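Local coordinates for protein nicotinate-nucleotide--dimethylbenzimidazole phosphoribosyltransferase (Thermus thermophilus HB8, PDB 1WX1) that probably catalyses phosphoribosyl transfer from nicotinate mononucleotide to 5,6-dimethylbenzimidazole, giving alpha-ribazole 5'-phosphate and nicotinate on the way to cobalamin, at residues V51-H56 against G161-N167; A170-L174 against V225-L230; P183-G188 against K201-A206; A91-A95 against M312-R316. All blocks are in the same frame, centred on the assembly; numbering follows the deposited sequence.

Contact 1: V51-H56 against G161-N167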
loop_
_atom_site.group_PDB
_atom_site.type_symbol
_atom_site.label_atom_id
_atom_site.label_comp_id
_atom_site.label_asym_id
_atom_site.label_seq_id
_atom_site.Cartn_x
_atom_site.Cartn_y
_atom_site.Cartn_z
ATOM N N VAL A 51 -12.594 -4.641 -15.889
ATOM C CA VAL A 51 -13.589 -3.687 -15.422
ATOM C C VAL A 51 -14.902 -3.959 -16.142
ATOM O O VAL A 51 -15.000 -3.757 -17.350
ATOM C CB VAL A 51 -13.140 -2.238 -15.717
ATOM C CG1 VAL A 51 -14.138 -1.245 -15.119
ATOM C CG2 VAL A 51 -11.738 -2.008 -15.162
ATOM N N ALA A 52 -15.898 -4.429 -15.397
ATOM C CA ALA A 52 -17.210 -4.737 -15.959
ATOM C C ALA A 52 -18.105 -3.505 -15.856
ATOM O O ALA A 52 -18.171 -2.865 -14.808
ATOM C CB ALA A 52 -17.832 -5.913 -15.212
ATOM N N ALA A 53 -18.801 -3.180 -16.943
ATOM C CA ALA A 53 -19.657 -2.003 -16.962
ATOM C C ALA A 53 -21.071 -2.289 -17.439
ATOM O O ALA A 53 -21.285 -3.079 -18.356
ATOM C CB ALA A 53 -19.029 -0.922 -17.846
ATOM N N ALA A 54 -22.033 -1.624 -16.809
ATOM C CA ALA A 54 -23.434 -1.767 -17.166
ATOM C C ALA A 54 -24.221 -0.666 -16.473
ATOM O O ALA A 54 -23.787 -0.130 -15.451
ATOM C CB ALA A 54 -23.959 -3.138 -16.737
ATOM N N ASP A 55 -25.377 -0.330 -17.031
ATOM C CA ASP A 55 -26.212 0.696 -16.439
ATOM C C ASP A 55 -27.302 0.108 -15.564
ATOM O O ASP A 55 -27.590 -1.088 -15.635
ATOM C CB ASP A 55 -26.779 1.602 -17.527
ATOM C CG ASP A 55 -25.787 2.675 -17.933
ATOM O OD1 ASP A 55 -25.409 2.744 -19.122
ATOM O OD2 ASP A 55 -25.374 3.444 -17.039
ATOM N N HIS A 56 -27.896 0.960 -14.735
ATOM C CA HIS A 56 -28.914 0.542 -13.779
ATOM C C HIS A 56 -30.209 1.347 -13.866
ATOM O O HIS A 56 -30.184 2.577 -13.849
ATOM C CB HIS A 56 -28.338 0.673 -12.367
ATOM C CG HIS A 56 -27.104 -0.140 -12.143
ATOM N ND1 HIS A 56 -27.110 -1.334 -11.451
ATOM C CD2 HIS A 56 -25.823 0.047 -12.548
ATOM C CE1 HIS A 56 -25.895 -1.846 -11.442
ATOM N NE2 HIS A 56 -25.094 -1.025 -12.102
ATOM N N GLY A 161 -13.072 -4.869 -11.649
ATOM C CA GLY A 161 -13.399 -3.471 -11.448
ATOM C C GLY A 161 -14.846 -3.271 -11.864
ATOM O O GLY A 161 -15.399 -4.086 -12.613
ATOM N N ASP A 162 -15.461 -2.193 -11.392
ATOM C CA ASP A 162 -16.852 -1.906 -11.718
ATOM C C ASP A 162 -17.033 -0.498 -12.268
ATOM O O ASP A 162 -16.298 0.421 -11.920
ATOM C CB ASP A 162 -17.707 -1.993 -10.460
ATOM C CG ASP A 162 -17.368 -0.890 -9.470
ATOM O OD1 ASP A 162 -16.216 -0.867 -8.975
ATOM O OD2 ASP A 162 -18.241 -0.034 -9.201
ATOM N N MET A 163 -18.021 -0.334 -13.136
ATOM C CA MET A 163 -18.351 0.982 -13.660
ATOM C C MET A 163 -19.831 0.931 -13.983
ATOM O O MET A 163 -20.262 0.192 -14.870
ATOM C CB MET A 163 -17.544 1.328 -14.910
ATOM C CG MET A 163 -17.805 2.758 -15.434
ATOM S SD MET A 163 -17.455 4.099 -14.233
ATOM C CE MET A 163 -19.040 4.980 -14.187
ATOM N N GLY A 164 -20.612 1.699 -13.237
ATOM C CA GLY A 164 -22.043 1.725 -13.462
ATOM C C GLY A 164 -22.707 2.708 -12.523
ATOM O O GLY A 164 -22.729 2.493 -11.316
ATOM N N ILE A 165 -23.237 3.794 -13.074
ATOM C CA ILE A 165 -23.910 4.799 -12.260
ATOM C C ILE A 165 -25.086 4.135 -11.554
ATOM O O ILE A 165 -25.903 3.470 -12.186
ATOM C CB ILE A 165 -24.417 5.976 -13.132
ATOM C CG1 ILE A 165 -23.227 6.702 -13.771
ATOM C CG2 ILE A 165 -25.236 6.941 -12.286
ATOM C CD1 ILE A 165 -22.198 7.199 -12.772
ATOM N N GLY A 166 -25.143 4.303 -10.237
ATOM C CA GLY A 166 -26.207 3.709 -9.449
ATOM C C GLY A 166 -25.907 2.295 -8.984
ATOM O O GLY A 166 -26.744 1.668 -8.336
ATOM N N ASN A 167 -24.715 1.782 -9.273
ATOM C CA ASN A 167 -24.439 0.410 -8.872
ATOM C C ASN A 167 -24.196 0.174 -7.377
ATOM O O ASN A 167 -24.192 -0.970 -6.931
ATOM C CB ASN A 167 -23.307 -0.186 -9.727
ATOM C CG ASN A 167 -21.932 0.296 -9.329
ATOM O OD1 ASN A 167 -21.772 1.150 -8.463
ATOM N ND2 ASN A 167 -20.916 -0.267 -9.974
HETATM O O HOH W 1 -26.892 3.603 -14.845
#
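Val-51, Ala-52 and Ala-53 pair in parallel with Gly-161, Asp-162 and Met-163. The strand order 3-2-1-4-5-6 is that of a Rossmann-type sheet, and strands 47-54 and 157-163 are its two central strands. The loops after them begin at the switch point between the two halves of the sheet, where such folds often place their active site. Three backbone hydrogen bonds join the strands. Ala-52 N reaches Gly-161 O at 2.8 Å and Ala-54 N reaches Met-163 O at 3.2 Å; the bond from Met-163 N to Ala-52 O is weak.

Apolar contact is centred on Met-163. Its CB touches Ala-53 CB at 4.0 Å and lies near Val-51 CG1. CG stands anti to the backbone N (chi1 -176°), and the bent chain then leads away to helix 70-79. The side chain lies about 5 Å from that of Glu-304, the predicted proton acceptor.

Past the strand ends, the His-56 ring lies over the start of helix 167-179. Asn-167 CA lies 3.6 Å above one ring face, toward the rim, and the ring and amide planes are 75° apart. His-56 NE2 bonds Glu-229 OE2, which also receives Asn-167 ND2. That same ND2 gives a straight bond to the anti lone pair of Asp-162 OD2. With an alanine here in place of His-56, the Glu-229 carboxylate would probably lose a partner and a gap would open over Asn-167.

One water ties the loops together. It accepts from His-56 N and donates to Asp-55 OD2 at 2.7 Å and to Ile-165 O at 2.8 Å.

Contact 2: A170-L174 against V225-L230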
loop_
_atom_site.group_PDB
_atom_site.type_symbol
_atom_site.label_atom_id
_atom_site.label_comp_id
_atom_site.label_asym_id
_atom_site.label_seq_id
_atom_site.Cartn_x
_atom_site.Cartn_y
_atom_site.Cartn_z
ATOM N N ALA A 170 -27.490 -1.204 -6.248
ATOM C CA ALA A 170 -27.646 -2.595 -6.664
ATOM C C ALA A 170 -26.715 -3.472 -5.818
ATOM O O ALA A 170 -27.075 -4.588 -5.448
ATOM C CB ALA A 170 -27.304 -2.754 -8.151
ATOM N N ALA A 171 -25.522 -2.961 -5.522
ATOM C CA ALA A 171 -24.560 -3.709 -4.714
ATOM C C ALA A 171 -25.093 -3.883 -3.289
ATOM O O ALA A 171 -24.912 -4.936 -2.678
ATOM C CB ALA A 171 -23.219 -2.988 -4.689
ATOM N N ALA A 172 -25.749 -2.847 -2.769
ATOM C CA ALA A 172 -26.311 -2.902 -1.423
ATOM C C ALA A 172 -27.434 -3.933 -1.363
ATOM O O ALA A 172 -27.535 -4.700 -0.401
ATOM C CB ALA A 172 -26.834 -1.528 -1.013
ATOM N N ALA A 173 -28.271 -3.955 -2.397
ATOM C CA ALA A 173 -29.384 -4.890 -2.454
ATOM C C ALA A 173 -28.881 -6.326 -2.523
ATOM O O ALA A 173 -29.350 -7.201 -1.781
ATOM C CB ALA A 173 -30.265 -4.584 -3.663
ATOM N N LEU A 174 -27.923 -6.564 -3.413
ATOM C CA LEU A 174 -27.359 -7.894 -3.583
ATOM C C LEU A 174 -26.653 -8.344 -2.307
ATOM O O LEU A 174 -26.772 -9.500 -1.895
ATOM C CB LEU A 174 -26.375 -7.905 -4.755
ATOM C CG LEU A 174 -25.681 -9.244 -5.032
ATOM C CD1 LEU A 174 -26.729 -10.323 -5.284
ATOM C CD2 LEU A 174 -24.763 -9.106 -6.242
ATOM N N VAL A 225 -32.414 -8.645 -7.789
ATOM C CA VAL A 225 -32.042 -7.394 -7.142
ATOM C C VAL A 225 -30.700 -6.766 -7.477
ATOM O O VAL A 225 -30.399 -5.691 -6.971
ATOM C CB VAL A 225 -32.058 -7.570 -5.605
ATOM C CG1 VAL A 225 -33.291 -8.360 -5.175
ATOM C CG2 VAL A 225 -30.784 -8.288 -5.156
ATOM N N GLY A 226 -29.894 -7.420 -8.306
ATOM C CA GLY A 226 -28.576 -6.886 -8.605
ATOM C C GLY A 226 -28.390 -6.094 -9.881
ATOM O O GLY A 226 -29.313 -5.436 -10.366
ATOM N N GLY A 227 -27.164 -6.151 -10.398
ATOM C CA GLY A 227 -26.807 -5.455 -11.621
ATOM C C GLY A 227 -26.058 -6.404 -12.542
ATOM O O GLY A 227 -25.461 -7.387 -12.091
ATOM N N LEU A 228 -26.082 -6.114 -13.836
ATOM C CA LEU A 228 -25.410 -6.961 -14.814
ATOM C C LEU A 228 -23.903 -7.073 -14.612
ATOM O O LEU A 228 -23.347 -8.165 -14.713
ATOM C CB LEU A 228 -25.701 -6.446 -16.226
ATOM C CG LEU A 228 -27.164 -6.615 -16.649
ATOM C CD1 LEU A 228 -27.517 -5.583 -17.706
ATOM C CD2 LEU A 228 -27.390 -8.040 -17.170
ATOM N N GLU A 229 -23.243 -5.950 -14.337
ATOM C CA GLU A 229 -21.799 -5.965 -14.150
ATOM C C GLU A 229 -21.434 -6.654 -12.835
ATOM O O GLU A 229 -20.338 -7.186 -12.695
ATOM C CB GLU A 229 -21.222 -4.534 -14.198
ATOM C CG GLU A 229 -21.321 -3.741 -12.906
ATOM C CD GLU A 229 -22.641 -3.019 -12.746
ATOM O OE1 GLU A 229 -23.682 -3.587 -13.138
ATOM O OE2 GLU A 229 -22.631 -1.886 -12.212
ATOM N N LEU A 230 -22.353 -6.656 -11.872
ATOM C CA LEU A 230 -22.078 -7.315 -10.595
ATOM C C LEU A 230 -22.052 -8.829 -10.818
ATOM O O LEU A 230 -21.231 -9.544 -10.241
ATOM C CB LEU A 230 -23.145 -6.949 -9.548
ATOM C CG LEU A 230 -23.341 -5.454 -9.250
ATOM C CD1 LEU A 230 -24.299 -5.289 -8.070
ATOM C CD2 LEU A 230 -22.002 -4.794 -8.927
#
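Leu-230 drives one methyl, CD1, into the shallow surface that small residues leave on helix 167-179. CD1 sits 3.7 Å from Ala-171 N and 3.9 Å from Ala-170 CB. Leu-174 CD2 closes the hollow from the next turn, 4.3 Å from the same methyl. Leu-230 CG stands anti to its own carbonyl carbon (chi1 -57°), which aims the branched end at the helix.

The other bump is Val-225. Its CG1 takes the place anti to the carbonyl carbon (chi1 -43°), and CG2 falls between the backbone N and the carbonyl carbon. CG2 thereby comes up to the backbone of the facing helix, 3.8 Å from Leu-174 N. Next to it, Ala-173 CB packs on Val-225 CB and on Val-225 O, which is 3.5 Å away. That buried carbonyl oxygen has no hydrogen-bond partner in the model.

Between the two bumps the chain is flat. Gly-226 and Gly-227 carry no side chain, and Ala-170 CB rests on Gly-226 C at 3.9 Å. A CB on Gly-227 would run into the carboxylate of Glu-229.

Every residue that touches here is buried, and the side chains that meet are all apolar. Helix 252-264 flanks the same ground, with Phe-252 and Ala-256 on Ala-171 and Pro-253 on Leu-230. The arrangement is a tight glycine link between two helices, 218-225 and 228-242, with Gly-227 as N-cap of the second. It is laid against an alanine-rich helix in the helical layer of a Rossmann-type alpha/beta fold.

Contact 3: P183-G188 against K201-A206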
loop_
_atom_site.group_PDB
_atom_site.type_symbol
_atom_site.label_atom_id
_atom_site.label_comp_id
_atom_site.label_asym_id
_atom_site.label_seq_id
_atom_site.Cartn_x
_atom_site.Cartn_y
_atom_site.Cartn_z
ATOM N N PRO A 183 -31.370 -3.015 5.072
ATOM C CA PRO A 183 -30.918 -1.887 4.252
ATOM C C PRO A 183 -30.006 -0.905 4.991
ATOM O O PRO A 183 -29.051 -0.380 4.418
ATOM C CB PRO A 183 -32.227 -1.238 3.816
ATOM C CG PRO A 183 -33.157 -2.403 3.720
ATOM C CD PRO A 183 -32.831 -3.178 4.978
ATOM N N GLU A 184 -30.304 -0.670 6.267
ATOM C CA GLU A 184 -29.541 0.262 7.097
ATOM C C GLU A 184 -28.049 -0.045 7.197
ATOM O O GLU A 184 -27.221 0.864 7.206
ATOM C CB GLU A 184 -30.125 0.302 8.514
ATOM C CG GLU A 184 -31.586 0.722 8.603
ATOM C CD GLU A 184 -32.519 -0.207 7.848
ATOM O OE1 GLU A 184 -32.367 -1.441 7.976
ATOM O OE2 GLU A 184 -33.414 0.297 7.134
ATOM N N ALA A 185 -27.711 -1.325 7.284
ATOM C CA ALA A 185 -26.318 -1.742 7.408
ATOM C C ALA A 185 -25.503 -1.650 6.116
ATOM O O ALA A 185 -24.316 -1.314 6.150
ATOM C CB ALA A 185 -26.260 -3.162 7.950
ATOM N N VAL A 186 -26.139 -1.932 4.983
ATOM C CA VAL A 186 -25.443 -1.916 3.698
ATOM C C VAL A 186 -25.507 -0.623 2.892
ATOM O O VAL A 186 -24.773 -0.470 1.917
ATOM C CB VAL A 186 -25.948 -3.051 2.786
ATOM C CG1 VAL A 186 -25.599 -4.401 3.393
ATOM C CG2 VAL A 186 -27.453 -2.922 2.586
ATOM N N VAL A 187 -26.375 0.303 3.281
ATOM C CA VAL A 187 -26.496 1.553 2.540
ATOM C C VAL A 187 -25.767 2.719 3.188
ATOM O O VAL A 187 -25.877 2.943 4.392
ATOM C CB VAL A 187 -27.976 1.945 2.346
ATOM C CG1 VAL A 187 -28.068 3.282 1.639
ATOM C CG2 VAL A 187 -28.692 0.877 1.540
ATOM N N GLY A 188 -25.025 3.460 2.373
ATOM C CA GLY A 188 -24.285 4.605 2.872
ATOM C C GLY A 188 -24.182 5.702 1.829
ATOM O O GLY A 188 -24.420 5.463 0.643
ATOM N N LYS A 201 -32.350 5.306 -1.266
ATOM C CA LYS A 201 -31.539 4.121 -1.559
ATOM C C LYS A 201 -31.984 2.997 -0.642
ATOM O O LYS A 201 -32.194 1.883 -1.102
ATOM C CB LYS A 201 -30.035 4.389 -1.387
ATOM C CG LYS A 201 -29.492 5.422 -2.357
ATOM C CD LYS A 201 -28.056 5.127 -2.755
ATOM C CE LYS A 201 -27.109 5.192 -1.581
ATOM N NZ LYS A 201 -25.700 5.001 -2.036
ATOM N N ARG A 202 -32.167 3.303 0.643
ATOM C CA ARG A 202 -32.607 2.290 1.592
ATOM C C ARG A 202 -33.967 1.732 1.194
ATOM O O ARG A 202 -34.202 0.523 1.287
ATOM C CB ARG A 202 -32.708 2.863 3.006
ATOM C CG ARG A 202 -31.401 3.385 3.565
ATOM C CD ARG A 202 -31.666 4.207 4.808
ATOM N NE ARG A 202 -30.485 4.929 5.271
ATOM C CZ ARG A 202 -30.537 5.968 6.097
ATOM N NH1 ARG A 202 -31.711 6.403 6.536
ATOM N NH2 ARG A 202 -29.423 6.561 6.502
ATOM N N GLN A 203 -34.874 2.617 0.772
ATOM C CA GLN A 203 -36.198 2.160 0.360
ATOM C C GLN A 203 -36.096 1.267 -0.860
ATOM O O GLN A 203 -36.767 0.246 -0.941
ATOM C CB GLN A 203 -37.137 3.325 0.079
ATOM C CG GLN A 203 -38.215 3.488 1.137
ATOM C CD GLN A 203 -39.591 3.709 0.558
ATOM O OE1 GLN A 203 -40.200 4.764 0.783
ATOM N NE2 GLN A 203 -40.089 2.735 -0.193
ATOM N N ALA A 204 -35.231 1.638 -1.795
ATOM C CA ALA A 204 -35.045 0.855 -3.012
ATOM C C ALA A 204 -34.583 -0.542 -2.640
ATOM O O ALA A 204 -35.074 -1.528 -3.183
ATOM C CB ALA A 204 -34.014 1.528 -3.930
ATOM N N VAL A 205 -33.653 -0.614 -1.691
ATOM C CA VAL A 205 -33.132 -1.894 -1.233
ATOM C C VAL A 205 -34.226 -2.707 -0.544
ATOM O O VAL A 205 -34.384 -3.902 -0.804
ATOM C CB VAL A 205 -31.948 -1.700 -0.245
ATOM C CG1 VAL A 205 -31.545 -3.045 0.373
ATOM C CG2 VAL A 205 -30.765 -1.088 -0.975
ATOM N N ALA A 206 -34.985 -2.056 0.331
ATOM C CA ALA A 206 -36.057 -2.739 1.043
ATOM C C ALA A 206 -37.083 -3.305 0.066
ATOM O O ALA A 206 -37.579 -4.413 0.253
ATOM C CB ALA A 206 -36.733 -1.777 2.026
#
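Pro-183 and Arg-202 bring the backbones nearest, their CA atoms 5.2 Å apart, where the short helix 183-186 lies against helix 195-210. This is a one-turn helix packed on a longer helix, within the all-helical excursion that the chain makes between strands 157-163 and 247-249 of the parallel sheet.

Two side chains of the first segment carry the packing. The Pro-183 ring sits over the turn formed by Arg-202, Val-205 and Ala-206. Its CB rests on Arg-202 O at 3.7 Å and its CG on Val-205 CG1 at 3.8 Å. Val-187 reaches in with both methyls. CG1, anti to the backbone N (chi1 177°), fits between Lys-201 CB and Arg-202 CG. CG2 meets Val-205 CG2 at 3.8 Å, the two side chains passing in opposite directions. Arg-202 adds its aliphatic stem, with CG 3.9 Å from Val-187 CG1.

On its other side Val-186 turns to helix 167-179 and packs on Ala-172, Thr-175 and Ala-176.

Lys-201 supplies the polar link. Its NZ meets Gly-188 O at 3.0 Å, with a C=O...N angle of 166°. The ammonium also makes a weak bond to Thr-168 OG1. Were it an alanine, the Gly-188 carbonyl would probably lose this donor, just before the unmodelled residues 189-193. The lysine chain bends at chi2 and chi3, and Lys-201 CE skirts Val-187 CG1 at 3.9 Å.

Contact 4: A91-A95 against M312-R316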
loop_
_atom_site.group_PDB
_atom_site.type_symbol
_atom_site.label_atom_id
_atom_site.label_comp_id
_atom_site.label_asym_id
_atom_site.label_seq_id
_atom_site.Cartn_x
_atom_site.Cartn_y
_atom_site.Cartn_z
ATOM N N ALA A 91 1.152 2.108 -13.039
ATOM C CA ALA A 91 2.100 2.062 -11.936
ATOM C C ALA A 91 2.196 0.692 -11.272
ATOM O O ALA A 91 3.111 0.448 -10.492
ATOM C CB ALA A 91 1.732 3.121 -10.894
ATOM N N ALA A 92 1.267 -0.204 -11.587
ATOM C CA ALA A 92 1.264 -1.529 -10.972
ATOM C C ALA A 92 1.459 -2.713 -11.919
ATOM O O ALA A 92 1.184 -3.856 -11.536
ATOM C CB ALA A 92 -0.025 -1.714 -10.183
ATOM N N ASP A 93 1.944 -2.454 -13.133
ATOM C CA ASP A 93 2.164 -3.506 -14.135
ATOM C C ASP A 93 0.944 -4.415 -14.197
ATOM O O ASP A 93 1.015 -5.625 -13.956
ATOM C CB ASP A 93 3.419 -4.322 -13.801
ATOM C CG ASP A 93 3.724 -5.382 -14.853
ATOM O OD1 ASP A 93 3.503 -5.121 -16.055
ATOM O OD2 ASP A 93 4.195 -6.475 -14.484
ATOM N N CYS A 94 -0.181 -3.808 -14.539
ATOM C CA CYS A 94 -1.442 -4.511 -14.609
ATOM C C CYS A 94 -2.158 -4.169 -15.910
ATOM O O CYS A 94 -2.340 -2.996 -16.229
ATOM C CB CYS A 94 -2.299 -4.093 -13.409
ATOM S SG CYS A 94 -3.937 -4.824 -13.321
ATOM N N ALA A 95 -2.551 -5.196 -16.656
ATOM C CA ALA A 95 -3.269 -5.005 -17.910
ATOM C C ALA A 95 -4.701 -4.588 -17.584
ATOM O O ALA A 95 -5.266 -5.021 -16.581
ATOM C CB ALA A 95 -3.273 -6.309 -18.717
ATOM N N MET A 312 -1.765 -4.616 -5.795
ATOM C CA MET A 312 -0.973 -5.638 -6.473
ATOM C C MET A 312 0.515 -5.590 -6.144
ATOM O O MET A 312 1.132 -6.634 -5.935
ATOM C CB MET A 312 -1.196 -5.575 -7.987
ATOM C CG MET A 312 -2.614 -5.970 -8.385
ATOM S SD MET A 312 -2.848 -6.096 -10.177
ATOM C CE MET A 312 -4.470 -6.851 -10.257
ATOM N N PRO A 313 1.119 -4.389 -6.099
ATOM C CA PRO A 313 2.552 -4.349 -5.774
ATOM C C PRO A 313 2.810 -4.927 -4.378
ATOM O O PRO A 313 3.867 -5.502 -4.120
ATOM C CB PRO A 313 2.889 -2.862 -5.858
ATOM C CG PRO A 313 1.926 -2.357 -6.892
ATOM C CD PRO A 313 0.637 -3.056 -6.505
ATOM N N LEU A 314 1.844 -4.767 -3.476
ATOM C CA LEU A 314 1.990 -5.310 -2.127
ATOM C C LEU A 314 1.950 -6.830 -2.185
ATOM O O LEU A 314 2.692 -7.503 -1.470
ATOM C CB LEU A 314 0.878 -4.807 -1.206
ATOM C CG LEU A 314 0.906 -3.325 -0.846
ATOM C CD1 LEU A 314 -0.241 -3.025 0.115
ATOM C CD2 LEU A 314 2.245 -2.977 -0.199
ATOM N N LEU A 315 1.085 -7.379 -3.038
ATOM C CA LEU A 315 1.002 -8.827 -3.162
ATOM C C LEU A 315 2.314 -9.381 -3.711
ATOM O O LEU A 315 2.782 -10.437 -3.280
ATOM C CB LEU A 315 -0.157 -9.228 -4.082
ATOM C CG LEU A 315 -1.547 -8.770 -3.630
ATOM C CD1 LEU A 315 -2.602 -9.311 -4.582
ATOM C CD2 LEU A 315 -1.814 -9.258 -2.224
ATOM N N ARG A 316 2.909 -8.668 -4.663
ATOM C CA ARG A 316 4.175 -9.107 -5.250
ATOM C C ARG A 316 5.275 -9.069 -4.193
ATOM O O ARG A 316 6.087 -9.988 -4.096
ATOM C CB ARG A 316 4.568 -8.212 -6.431
ATOM C CG ARG A 316 3.573 -8.236 -7.579
ATOM C CD ARG A 316 4.177 -7.687 -8.857
ATOM N NE ARG A 316 3.199 -7.671 -9.942
ATOM C CZ ARG A 316 2.440 -6.624 -10.251
ATOM N NH1 ARG A 316 2.552 -5.496 -9.560
ATOM N NH2 ARG A 316 1.558 -6.709 -11.243
#
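Met-312 lays its thioether against the side chain of Cys-94. SD lies 3.6 Å from Cys-94 SG, and CE is 3.7 Å from the same sulfur. The Met-312 chain is extended beyond CG and spans the gap from helix 306-321 to the start of strand 94-100. Cys-94 holds SG anti to its backbone N (chi1 179°), which sets it beside the Met-312 sulfur. Met-312 also packs on Leu-157 and Ala-159 of strand 157-163, so the sulfurs lie at the sheet.

Nearer the surface, Pro-313 CG touches Ala-92 CB at 3.9 Å. This proline interrupts the helical bonding at a kink. It also packs on Pro-313 of the second subunit, which puts this edge of the contact at the dimer interface.

Arg-316 makes the polar grip. Its chain runs straight from CG to NE and presents the guanidinium end-on to one carbonyl. NH1 and NH2 both donate to Ala-92 O, each at 2.9 Å with a bent angle of 137° at the hydrogen. The oxygen lies tilted 17° from the guanidinium plane. Asp-93 CB lies over one face of the group, 4.0 Å from NH2. Asp-93 OD1 forms a salt bridge with Arg-46, while Arg-316 NE bonds Gly-45 O.

The chemistry thus changes from sulfur packing inside to a charged grip outside. Asp-93 OD2, 4.2 Å from Arg-316 NH2 but well out of the guanidinium plane, would add attraction through charge alone. The rotation of the guanidinium is probably set by two backbone carbonyls, Ala-92 O and Gly-45 O.

How the contacts relate
Contact 2 is wholly buried and contact 1 almost so; contacts 3 and 4 are partly buried. Contact 1 joins central strands through backbone bonds, and contact 2 packs apolar side chains of one helix on a glycine link and the start of the next. They meet where Glu-229, on 225-230, reaches the polar loop ends of contact 1. Contact 2 also touches contact 3: Ala-172 packs on Val-186, Val-187 and Val-205, and helix 167-179 leads on to helix 183-186. Contact 3 adds a lysine bond to a backbone carbonyl. Contact 4 reaches the same sheet as contact 1 through the neighbouring strand 94-100. It lies across the chain's centre from contacts 2 and 3 and borders the second subunit.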